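Local coordinates for protein NEQ263 (Nanoarchaeum equitans Kin4-M, PDB 5BN3) that forms, together with NeqA, the core complex of an unusual archaeal ATP synthase and probably binds ATP, at residues L111-I115 and S116-V120; L145-A148 and R149-K153; E377-K381 and E382-Q386; E390-S393 and I394-F398; F398-I401 and D402-S406. All coordinates share one frame; numbering follows the deposited sequence.

Contact 1 of 5, residues L111-I115 and S116-V120; sequences LYTGI and SSIDV
The carboxylate of D119 is turned back against the chain that leads into its own helix, where T113 and G114 hold it with three donors. OD1 takes two of them. T113 N comes in on the syn lone pair of D119 OD1 at 3.0 Å and makes a nearly straight bond of 167°, while T113 OG1 reaches D119 OD1 at 2.8 Å from well above the carboxylate plane. D119 OD2 receives G114 N at 2.8 Å, again on the syn side, along a more bent path. With CG turned away from its own carbonyl carbon (chi1 -70°), the D119 carboxylate is set against the backbone N-H groups of T113 and G114. A water links OD1 to L111 O, and Y112 brings the edge of its ring to the carboxylate, Y112 CD1 standing 3.8 Å from D119 CG with the two planes nearly perpendicular. Were D119 an alanine, T113 N, T113 OG1 and G114 N would probably lose their shared acceptor, and the turn would be freer to shift. The backbone repeats the tie: I115 O, at the N-cap position, accepts D119 N at 2.8 Å, in line with the carbonyl, and I118 N from above the carbonyl plane. On another flank I115 CD1 meets I118 CD1 at 4.1 Å, beside I147 of helix 140-151. T113 OG1 both gives and takes, since it also accepts I115 N at 3.0 Å. That last bond defines an ST turn, which here runs straight into short helix 116-119 of the ATP synthase alpha/beta family fold.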
# COMPACT_ATOMS: atom_id res chain seq x y z
N LEU B 111 -4.24 -16.38 -39.45
CA LEU B 111 -3.22 -17.43 -39.43
C LEU B 111 -3.73 -18.56 -38.55
O LEU B 111 -3.77 -18.44 -37.33
CB LEU B 111 -1.90 -16.90 -38.86
CG LEU B 111 -1.11 -15.87 -39.66
CD1 LEU B 111 0.02 -15.29 -38.83
CD2 LEU B 111 -0.55 -16.50 -40.92
N TYR B 112 -4.12 -19.67 -39.17
CA TYR B 112 -4.67 -20.79 -38.40
C TYR B 112 -3.60 -21.56 -37.62
O TYR B 112 -2.60 -22.02 -38.18
CB TYR B 112 -5.50 -21.72 -39.29
CG TYR B 112 -6.85 -21.13 -39.60
CD1 TYR B 112 -7.87 -21.20 -38.67
CD2 TYR B 112 -7.09 -20.48 -40.80
CE1 TYR B 112 -9.10 -20.65 -38.93
CE2 TYR B 112 -8.33 -19.94 -41.07
CZ TYR B 112 -9.32 -20.03 -40.13
OH TYR B 112 -10.56 -19.49 -40.37
N THR B 113 -3.83 -21.68 -36.32
CA THR B 113 -2.89 -22.32 -35.41
C THR B 113 -3.17 -23.80 -35.28
O THR B 113 -2.29 -24.58 -34.91
CB THR B 113 -2.94 -21.67 -34.01
OG1 THR B 113 -4.21 -21.94 -33.40
CG2 THR B 113 -2.73 -20.17 -34.10
N GLY B 114 -4.41 -24.19 -35.56
CA GLY B 114 -4.83 -25.57 -35.39
C GLY B 114 -5.28 -25.83 -33.96
O GLY B 114 -5.64 -26.96 -33.61
N ILE B 115 -5.27 -24.78 -33.15
CA ILE B 115 -5.68 -24.86 -31.76
C ILE B 115 -7.08 -24.27 -31.59
O ILE B 115 -7.28 -23.07 -31.81
CB ILE B 115 -4.67 -24.10 -30.86
CG1 ILE B 115 -3.25 -24.65 -31.08
CG2 ILE B 115 -5.06 -24.20 -29.40
CD1 ILE B 115 -2.15 -23.76 -30.54
N SER B 116 -8.04 -25.10 -31.20
CA SER B 116 -9.44 -24.70 -31.14
C SER B 116 -9.71 -23.51 -30.23
O SER B 116 -10.44 -22.59 -30.60
CB SER B 116 -10.31 -25.88 -30.70
OG SER B 116 -10.16 -26.98 -31.58
N SER B 117 -9.12 -23.54 -29.04
CA SER B 117 -9.31 -22.47 -28.06
C SER B 117 -8.82 -21.12 -28.55
O SER B 117 -9.20 -20.07 -28.02
CB SER B 117 -8.65 -22.84 -26.73
OG SER B 117 -7.28 -23.17 -26.91
N ILE B 118 -7.97 -21.13 -29.58
CA ILE B 118 -7.51 -19.90 -30.22
C ILE B 118 -8.31 -19.60 -31.50
O ILE B 118 -8.91 -18.53 -31.62
CB ILE B 118 -6.01 -19.97 -30.57
CG1 ILE B 118 -5.16 -19.97 -29.29
CG2 ILE B 118 -5.61 -18.81 -31.47
CD1 ILE B 118 -3.67 -20.08 -29.55
N ASP B 119 -8.31 -20.54 -32.43
CA ASP B 119 -8.84 -20.31 -33.78
C ASP B 119 -10.30 -19.84 -33.88
O ASP B 119 -10.62 -19.00 -34.71
CB ASP B 119 -8.63 -21.55 -34.66
CG ASP B 119 -7.18 -21.79 -35.00
OD1 ASP B 119 -6.36 -20.86 -34.84
OD2 ASP B 119 -6.85 -22.91 -35.45
N VAL B 120 -11.17 -20.40 -33.05
CA VAL B 120 -12.59 -20.07 -33.13
C VAL B 120 -12.90 -18.66 -32.62
O VAL B 120 -13.36 -17.80 -33.37
CB VAL B 120 -13.46 -21.09 -32.37
CG1 VAL B 120 -14.92 -20.69 -32.42
CG2 VAL B 120 -13.28 -22.48 -32.96
O HOH W 1 -5.69 -18.21 -35.34

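Contact 2 of 5, residues L145-A148 and R149-K153; sequences LQIA and RNVAK
N150 turns its side-chain amide back onto Q146, and N150 ND2 reaches Q146 O at 2.8 Å. The bond is bent, 130° at the hydrogen, and the oxygen lies out of the amide plane. It takes the place of the usual helical bond, because N150 N has moved to I147 O at 3.0 Å, an oxygen that also accepts V151 N. A leucine in place of N150 would probably leave Q146 O without this donor in the last turn of the helix. A water accepts from both N150 ND2 and Q146 NE2, bridging the two amides. R149, CG anti to its backbone N (chi1 -170°), is bent at chi3, which brings the guanidinium back beside Q146. Q146 CA lies over one guanidinium face near the rim, R149 NH1 is 4.1 Å from Q146 CG, and the amide and guanidinium planes are 18° apart. On the apolar flank I147 CG2 and V151 CG2 run side by side, 4.0 Å apart. What positions the polar ends lies outside: Y315 OH bonds Q146 OE1, and Y388 gives R149 a carbonyl acceptor and a cation-pi partner. This part of helix 140-151 sets A148 and V151 against strand 220-226 and L145 against helix 166-178.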
# COMPACT_ATOMS: atom_id res chain seq x y z
N LEU B 145 5.38 -22.69 -29.05
CA LEU B 145 6.00 -23.61 -30.00
C LEU B 145 4.96 -24.30 -30.88
O LEU B 145 5.19 -24.50 -32.07
CB LEU B 145 6.84 -24.65 -29.26
CG LEU B 145 8.16 -24.15 -28.68
CD1 LEU B 145 8.86 -25.23 -27.87
CD2 LEU B 145 9.04 -23.68 -29.81
N GLN B 146 3.83 -24.66 -30.29
CA GLN B 146 2.75 -25.29 -31.05
C GLN B 146 2.16 -24.31 -32.06
O GLN B 146 1.79 -24.69 -33.17
CB GLN B 146 1.66 -25.84 -30.12
CG GLN B 146 0.56 -26.61 -30.85
CD GLN B 146 -0.39 -27.32 -29.91
OE1 GLN B 146 -0.30 -27.18 -28.69
NE2 GLN B 146 -1.32 -28.09 -30.48
N ILE B 147 2.10 -23.03 -31.68
CA ILE B 147 1.65 -21.99 -32.59
C ILE B 147 2.65 -21.79 -33.72
O ILE B 147 2.29 -21.80 -34.89
CB ILE B 147 1.43 -20.65 -31.85
CG1 ILE B 147 0.17 -20.71 -30.99
CG2 ILE B 147 1.33 -19.50 -32.83
CD1 ILE B 147 0.01 -19.51 -30.06
N ALA B 148 3.92 -21.62 -33.36
CA ALA B 148 4.99 -21.41 -34.34
C ALA B 148 5.08 -22.56 -35.34
O ALA B 148 5.34 -22.33 -36.53
CB ALA B 148 6.32 -21.22 -33.63
N ARG B 149 4.86 -23.78 -34.87
CA ARG B 149 4.91 -24.97 -35.71
C ARG B 149 3.90 -24.91 -36.86
O ARG B 149 4.15 -25.42 -37.95
CB ARG B 149 4.66 -26.22 -34.87
CG ARG B 149 4.92 -27.54 -35.59
CD ARG B 149 4.21 -28.70 -34.91
NE ARG B 149 4.43 -28.72 -33.47
CZ ARG B 149 3.53 -29.14 -32.58
NH1 ARG B 149 2.35 -29.57 -32.99
NH2 ARG B 149 3.81 -29.12 -31.29
N ASN B 150 2.76 -24.26 -36.61
CA ASN B 150 1.65 -24.29 -37.57
C ASN B 150 1.44 -23.03 -38.41
O ASN B 150 0.88 -23.10 -39.50
CB ASN B 150 0.35 -24.69 -36.86
CG ASN B 150 0.38 -26.12 -36.35
OD1 ASN B 150 0.41 -27.07 -37.14
ND2 ASN B 150 0.35 -26.28 -35.04
N VAL B 151 1.89 -21.88 -37.91
CA VAL B 151 1.65 -20.61 -38.61
C VAL B 151 2.89 -20.08 -39.34
O VAL B 151 2.83 -19.07 -40.02
CB VAL B 151 1.11 -19.51 -37.66
CG1 VAL B 151 -0.13 -20.00 -36.93
CG2 VAL B 151 2.18 -19.08 -36.67
N ALA B 152 4.02 -20.78 -39.19
CA ALA B 152 5.28 -20.33 -39.77
C ALA B 152 5.97 -21.38 -40.63
O ALA B 152 7.20 -21.39 -40.73
CB ALA B 152 6.21 -19.85 -38.67
N LYS B 153 5.19 -22.24 -41.26
CA LYS B 153 5.72 -23.26 -42.16
C LYS B 153 6.37 -22.64 -43.39
O LYS B 153 7.23 -23.25 -44.04
CB LYS B 153 4.60 -24.21 -42.59
CG LYS B 153 4.11 -25.13 -41.48
CD LYS B 153 2.79 -25.81 -41.82
CE LYS B 153 2.43 -26.86 -40.77
NZ LYS B 153 1.03 -27.35 -40.89
O HOH W 2 -0.72 -28.80 -33.63

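Contact 3 of 5, residues E377-K381 and E382-Q386; sequences ELVEK and EFIKQ
V379 O accepts both F383 N and I384 N, and the second bond, spanning five residues, marks a wider pi-type turn near the end of helix 367-384 in the C-terminal domain. I384 N makes the straighter bond to V379 O, 2.8 Å and 171° at the hydrogen, in line with the carbonyl. F383 N comes to V379 O from above the carbonyl plane at 3.0 Å. The tight side gathers round the same residue. V379 CG1, anti to the backbone N (chi1 158°), lies 4.0 Å from I384 CG1 and also touches I384 CD1, the two side chains crossing obliquely. F383 sets its CB beside V379 O and carries its ring away from the turn towards L343 of helix 334-356, which also receives V379. E380 is buried next to them, but its carboxylate is engaged by R354 in a salt bridge and by Y347 OH. The flank facing helix 394-408 is looser: E382 runs alongside L378 with E382 OE2 3.9 Å from L378 CD2, no more than a graze, although E382 N is bound to L378 O at 2.7 Å. On the solvent side K381 and K385 are exposed, and K385 sends its amine to N313 O. K385 N reaches back five residues to E380 O, but only weakly. A water donates to K381 O of the last turn at 3.2 Å and to K385 O, just beyond the helix, at 3.1 Å.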
# COMPACT_ATOMS: atom_id res chain seq x y z
N GLU B 377 -18.61 -27.44 -18.99
CA GLU B 377 -17.83 -28.61 -18.61
C GLU B 377 -17.25 -29.30 -19.85
O GLU B 377 -16.08 -29.68 -19.86
CB GLU B 377 -18.70 -29.60 -17.83
CG GLU B 377 -17.95 -30.85 -17.38
CD GLU B 377 -18.87 -31.99 -16.99
OE1 GLU B 377 -20.04 -31.72 -16.64
OE2 GLU B 377 -18.43 -33.16 -17.04
N LEU B 378 -18.08 -29.45 -20.88
CA LEU B 378 -17.67 -30.12 -22.11
C LEU B 378 -16.72 -29.27 -22.96
O LEU B 378 -15.85 -29.81 -23.65
CB LEU B 378 -18.89 -30.52 -22.93
CG LEU B 378 -19.85 -31.56 -22.34
CD1 LEU B 378 -21.12 -31.64 -23.16
CD2 LEU B 378 -19.18 -32.92 -22.30
N VAL B 379 -16.90 -27.95 -22.92
CA VAL B 379 -15.99 -27.04 -23.62
C VAL B 379 -14.57 -27.24 -23.12
O VAL B 379 -13.63 -27.33 -23.90
CB VAL B 379 -16.42 -25.57 -23.42
CG1 VAL B 379 -15.26 -24.62 -23.67
CG2 VAL B 379 -17.58 -25.22 -24.34
N GLU B 380 -14.42 -27.33 -21.80
CA GLU B 380 -13.11 -27.49 -21.19
C GLU B 380 -12.53 -28.88 -21.46
O GLU B 380 -11.32 -29.04 -21.61
CB GLU B 380 -13.18 -27.21 -19.69
CG GLU B 380 -13.59 -25.78 -19.36
CD GLU B 380 -13.81 -25.53 -17.88
OE1 GLU B 380 -13.75 -26.51 -17.10
OE2 GLU B 380 -14.03 -24.37 -17.50
N LYS B 381 -13.39 -29.89 -21.52
CA LYS B 381 -12.95 -31.28 -21.67
C LYS B 381 -12.71 -31.71 -23.12
O LYS B 381 -11.82 -32.51 -23.38
CB LYS B 381 -13.96 -32.23 -21.03
CG LYS B 381 -13.91 -32.27 -19.51
CD LYS B 381 -15.06 -33.08 -18.94
CE LYS B 381 -14.93 -33.22 -17.43
NZ LYS B 381 -16.16 -33.78 -16.81
N GLU B 382 -13.50 -31.17 -24.04
CA GLU B 382 -13.47 -31.66 -25.42
C GLU B 382 -13.06 -30.60 -26.45
O GLU B 382 -12.60 -30.94 -27.54
CB GLU B 382 -14.84 -32.25 -25.80
CG GLU B 382 -15.35 -33.29 -24.81
CD GLU B 382 -16.53 -34.07 -25.35
OE1 GLU B 382 -17.01 -33.75 -26.46
OE2 GLU B 382 -16.98 -35.02 -24.67
N PHE B 383 -13.21 -29.33 -26.10
CA PHE B 383 -12.89 -28.25 -27.03
C PHE B 383 -11.53 -27.62 -26.72
O PHE B 383 -10.65 -27.57 -27.57
CB PHE B 383 -14.00 -27.19 -27.01
CG PHE B 383 -13.76 -26.05 -27.96
CD1 PHE B 383 -14.05 -26.19 -29.31
CD2 PHE B 383 -13.27 -24.84 -27.50
CE1 PHE B 383 -13.84 -25.14 -30.19
CE2 PHE B 383 -13.06 -23.79 -28.37
CZ PHE B 383 -13.34 -23.94 -29.72
N ILE B 384 -11.37 -27.15 -25.48
CA ILE B 384 -10.11 -26.55 -25.05
C ILE B 384 -8.99 -27.59 -24.96
O ILE B 384 -7.91 -27.41 -25.51
CB ILE B 384 -10.26 -25.83 -23.70
CG1 ILE B 384 -11.29 -24.70 -23.81
CG2 ILE B 384 -8.92 -25.27 -23.23
CD1 ILE B 384 -11.50 -23.94 -22.51
N LYS B 385 -9.27 -28.69 -24.26
CA LYS B 385 -8.29 -29.77 -24.10
C LYS B 385 -7.93 -30.34 -25.46
O LYS B 385 -8.80 -30.70 -26.25
CB LYS B 385 -8.85 -30.87 -23.18
CG LYS B 385 -7.84 -31.95 -22.80
CD LYS B 385 -8.44 -32.98 -21.85
CE LYS B 385 -7.46 -34.11 -21.54
NZ LYS B 385 -6.32 -33.68 -20.69
N GLN B 386 -6.63 -30.41 -25.73
CA GLN B 386 -6.12 -30.78 -27.05
C GLN B 386 -4.64 -31.14 -26.93
O GLN B 386 -3.91 -30.50 -26.17
CB GLN B 386 -6.32 -29.61 -28.02
CG GLN B 386 -5.67 -29.79 -29.38
CD GLN B 386 -5.85 -28.58 -30.27
OE1 GLN B 386 -6.75 -27.76 -30.06
NE2 GLN B 386 -5.00 -28.45 -31.28
O HOH W 3 -9.95 -33.54 -25.73

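Contact 4 of 5, residues E390-S393 and I394-F398; sequences EYRS and IEKSF
Still extended at S393 (psi 157°), the chain turns into helix 394-408 there, and S397 N closes the first turn on S393 O at 3.0 Å. The side chain of S393 serves the same turn. Its OG sits between its own backbone N and carbonyl carbon (chi1 69°), which points it at the amide of K396, and K396 N donates to S393 OG at 3.1 Å. E395, bent at chi2, brings OE1 back near S393 OG for a weak contact at best. This is a serine N-cap, the classic way of answering an amide that a first helical turn leaves without a carbonyl, and it starts the last helix of the C-terminal domain. Just before it, R392 rests CB 3.9 Å from S397 OG, and a water spans the same two residues, donating to R392 O and accepting from S397 OG at 2.7 Å. The hydroxyl of S397 is bonded also to S116 OG. Along the extended chain of R392, NE meets E390 OE2 at 3.0 Å in a salt bridge of 174°; the oxygen lies in the guanidinium plane, while NE stands above the plane of the carboxylate. Beyond NE, F383 O takes NH1 and K385 O takes NH2, so the guanidinium is fixed against rotation and crosses to the end of helix 367-384. K396 NZ stands 4.9 Å from E390 OE2, where a weak attraction is possible, though the charged atoms do not touch.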
# COMPACT_ATOMS: atom_id res chain seq x y z
N GLU B 390 -1.46 -32.16 -31.75
CA GLU B 390 -2.72 -32.25 -32.48
C GLU B 390 -3.03 -30.96 -33.23
O GLU B 390 -2.95 -29.87 -32.67
CB GLU B 390 -3.87 -32.59 -31.53
CG GLU B 390 -5.23 -32.65 -32.20
CD GLU B 390 -6.33 -33.09 -31.25
OE1 GLU B 390 -6.05 -33.27 -30.05
OE2 GLU B 390 -7.48 -33.26 -31.71
N TYR B 391 -3.38 -31.10 -34.51
CA TYR B 391 -3.82 -29.97 -35.32
C TYR B 391 -5.30 -30.14 -35.66
O TYR B 391 -5.70 -31.15 -36.23
CB TYR B 391 -3.00 -29.87 -36.61
CG TYR B 391 -3.35 -28.68 -37.47
CD1 TYR B 391 -4.44 -28.71 -38.34
CD2 TYR B 391 -2.60 -27.52 -37.40
CE1 TYR B 391 -4.76 -27.61 -39.11
CE2 TYR B 391 -2.91 -26.42 -38.18
CZ TYR B 391 -3.99 -26.47 -39.03
OH TYR B 391 -4.30 -25.37 -39.79
N ARG B 392 -6.10 -29.13 -35.33
CA ARG B 392 -7.51 -29.16 -35.68
C ARG B 392 -7.82 -28.11 -36.74
O ARG B 392 -7.51 -26.93 -36.57
CB ARG B 392 -8.38 -28.92 -34.44
CG ARG B 392 -8.17 -29.94 -33.34
CD ARG B 392 -9.28 -29.86 -32.31
NE ARG B 392 -9.07 -30.77 -31.19
CZ ARG B 392 -9.46 -30.52 -29.95
NH1 ARG B 392 -10.08 -29.39 -29.66
NH2 ARG B 392 -9.23 -31.41 -28.99
N SER B 393 -8.42 -28.55 -37.85
CA SER B 393 -8.91 -27.60 -38.84
C SER B 393 -10.04 -26.81 -38.22
O SER B 393 -10.66 -27.26 -37.24
CB SER B 393 -9.39 -28.33 -40.10
OG SER B 393 -10.57 -29.07 -39.84
N ILE B 394 -10.32 -25.63 -38.75
CA ILE B 394 -11.39 -24.79 -38.23
C ILE B 394 -12.74 -25.50 -38.36
O ILE B 394 -13.62 -25.34 -37.51
CB ILE B 394 -11.40 -23.40 -38.91
CG1 ILE B 394 -12.42 -22.47 -38.24
CG2 ILE B 394 -11.69 -23.52 -40.40
CD1 ILE B 394 -12.10 -22.17 -36.80
N GLU B 395 -12.88 -26.31 -39.40
CA GLU B 395 -14.08 -27.10 -39.61
C GLU B 395 -14.25 -28.14 -38.51
O GLU B 395 -15.36 -28.38 -38.04
CB GLU B 395 -14.06 -27.78 -40.99
CG GLU B 395 -14.14 -26.83 -42.17
CD GLU B 395 -12.79 -26.24 -42.55
OE1 GLU B 395 -11.75 -26.76 -42.10
OE2 GLU B 395 -12.77 -25.24 -43.30
N LYS B 396 -13.14 -28.76 -38.11
CA LYS B 396 -13.16 -29.73 -37.02
C LYS B 396 -13.54 -29.07 -35.70
O LYS B 396 -14.29 -29.63 -34.91
CB LYS B 396 -11.79 -30.42 -36.90
CG LYS B 396 -11.69 -31.41 -35.74
CD LYS B 396 -12.74 -32.51 -35.86
CE LYS B 396 -12.71 -33.45 -34.66
NZ LYS B 396 -11.42 -34.18 -34.53
N SER B 397 -13.04 -27.86 -35.49
CA SER B 397 -13.37 -27.10 -34.28
C SER B 397 -14.85 -26.74 -34.22
O SER B 397 -15.46 -26.77 -33.15
CB SER B 397 -12.51 -25.83 -34.20
OG SER B 397 -11.14 -26.14 -34.02
N PHE B 398 -15.43 -26.41 -35.37
CA PHE B 398 -16.86 -26.12 -35.47
C PHE B 398 -17.69 -27.37 -35.16
O PHE B 398 -18.72 -27.29 -34.49
CB PHE B 398 -17.22 -25.60 -36.86
CG PHE B 398 -16.70 -24.22 -37.16
CD1 PHE B 398 -16.29 -23.38 -36.13
CD2 PHE B 398 -16.64 -23.76 -38.46
CE1 PHE B 398 -15.82 -22.10 -36.41
CE2 PHE B 398 -16.17 -22.49 -38.75
CZ PHE B 398 -15.76 -21.66 -37.72
O HOH W 4 -9.10 -24.90 -35.20

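Contact 5 of 5, residues F398-I401 and D402-S406; sequences FEII and DSILS
Two donors grip the carbonyl oxygen of D402, while D402 N donates to F398 O at 2.9 Å. S406 N and S406 OG, each 3.2 Å from D402 O, arrive from opposite faces of its carbonyl plane. Around them runs a plain alpha helix, the middle of helix 394-408 in the C-terminal domain, where the four-residue step of the backbone sets which side chains meet. S403 N to E399 O, I404 N to I400 O and L405 N to I401 O repeat the bond of D402 with hardly any change. The apolar side follows the same step in two pairs that lie side by side and point the same way. I401 CG2 touches L405 CD1 at 4.0 Å; the pair is buried, with F383 beside I401 and F375 beside L405, both from helix 367-384. Next to it I400 and I404 pack more closely, and I404 leans on L378 of that helix. The polar side is handled differently. D402 folds its carboxylate back beside the carbonyl of F398, D402 OD2 coming within 3.4 Å of F398 O, although both are acceptors and no bond joins them. OD2 instead accepts from Y339 OH, and Y339 also stacks its ring on that of F398, so one tyrosine touches both D402 and F398. I404 turns CG1 away from its own carbonyl carbon (chi1 -63°) and continues extended, which carries I404 CD1 back one turn to lie 3.7 Å from I400 CG2.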
# COMPACT_ATOMS: atom_id res chain seq x y z
N PHE B 398 -15.43 -26.41 -35.37
CA PHE B 398 -16.86 -26.12 -35.47
C PHE B 398 -17.69 -27.37 -35.16
O PHE B 398 -18.72 -27.29 -34.49
CB PHE B 398 -17.22 -25.60 -36.86
CG PHE B 398 -16.70 -24.22 -37.16
CD1 PHE B 398 -16.29 -23.38 -36.13
CD2 PHE B 398 -16.64 -23.76 -38.46
CE1 PHE B 398 -15.82 -22.10 -36.41
CE2 PHE B 398 -16.17 -22.49 -38.75
CZ PHE B 398 -15.76 -21.66 -37.72
N GLU B 399 -17.23 -28.52 -35.67
CA GLU B 399 -17.91 -29.79 -35.45
C GLU B 399 -17.97 -30.16 -33.97
O GLU B 399 -18.97 -30.69 -33.50
CB GLU B 399 -17.20 -30.91 -36.23
CG GLU B 399 -17.38 -30.85 -37.74
CD GLU B 399 -16.63 -31.95 -38.45
OE1 GLU B 399 -16.24 -32.94 -37.78
OE2 GLU B 399 -16.41 -31.83 -39.68
N ILE B 400 -16.88 -29.90 -33.26
CA ILE B 400 -16.83 -30.15 -31.82
C ILE B 400 -17.86 -29.30 -31.09
O ILE B 400 -18.59 -29.80 -30.23
CB ILE B 400 -15.41 -29.89 -31.25
CG1 ILE B 400 -14.41 -30.88 -31.83
CG2 ILE B 400 -15.42 -29.99 -29.74
CD1 ILE B 400 -12.97 -30.64 -31.39
N ILE B 401 -17.94 -28.02 -31.45
CA ILE B 401 -18.92 -27.11 -30.87
C ILE B 401 -20.35 -27.60 -31.13
O ILE B 401 -21.18 -27.61 -30.23
CB ILE B 401 -18.75 -25.68 -31.42
CG1 ILE B 401 -17.40 -25.09 -30.99
CG2 ILE B 401 -19.87 -24.78 -30.94
CD1 ILE B 401 -17.12 -23.71 -31.55
N ASP B 402 -20.61 -28.02 -32.37
CA ASP B 402 -21.91 -28.58 -32.73
C ASP B 402 -22.25 -29.80 -31.87
O ASP B 402 -23.37 -29.93 -31.37
CB ASP B 402 -21.94 -28.98 -34.21
CG ASP B 402 -21.95 -27.78 -35.14
OD1 ASP B 402 -22.36 -26.68 -34.70
OD2 ASP B 402 -21.56 -27.94 -36.32
N SER B 403 -21.28 -30.69 -31.70
CA SER B 403 -21.47 -31.90 -30.90
C SER B 403 -21.75 -31.59 -29.43
O SER B 403 -22.63 -32.21 -28.81
CB SER B 403 -20.24 -32.80 -31.03
OG SER B 403 -20.37 -33.96 -30.23
N ILE B 404 -21.01 -30.64 -28.87
CA ILE B 404 -21.18 -30.23 -27.48
C ILE B 404 -22.55 -29.59 -27.25
O ILE B 404 -23.20 -29.85 -26.23
CB ILE B 404 -20.06 -29.26 -27.04
CG1 ILE B 404 -18.70 -29.95 -27.10
CG2 ILE B 404 -20.31 -28.75 -25.63
CD1 ILE B 404 -17.53 -29.02 -26.82
N LEU B 405 -22.98 -28.76 -28.20
CA LEU B 405 -24.28 -28.10 -28.12
C LEU B 405 -25.42 -29.12 -28.04
O LEU B 405 -26.39 -28.92 -27.31
CB LEU B 405 -24.47 -27.17 -29.32
CG LEU B 405 -23.73 -25.83 -29.25
CD1 LEU B 405 -23.85 -25.06 -30.55
CD2 LEU B 405 -24.28 -25.00 -28.10
N SER B 406 -25.29 -30.21 -28.79
CA SER B 406 -26.28 -31.28 -28.78
C SER B 406 -26.27 -32.04 -27.45
O SER B 406 -27.32 -32.28 -26.86
CB SER B 406 -26.04 -32.24 -29.94
OG SER B 406 -26.11 -31.55 -31.18

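Contact 1 is the hub of the set. Its G114 O accepts R392 N of contact 4 at 2.8 Å and Q386 NE2 of contact 3 at 2.8 Å, so the chain entering helix 116-119 is joined to both ends of the connection between helices 367-384 and 394-408. Contact 2 adjoins it, centres about 11 Å apart, with T113 against V151, and also touches contact 4 where N150 meets Y391. Contacts 3 and 5 pack helices 367-384 and 394-408 together, F383 CE1 lying 3.7 Å from I401 CG1, and contact 4 starts the helix that contact 5 continues. Contacts 2 and 5 do not touch, their nearest atoms being about 12 Å apart. All five lie away from R326, the residue known to bind ADP.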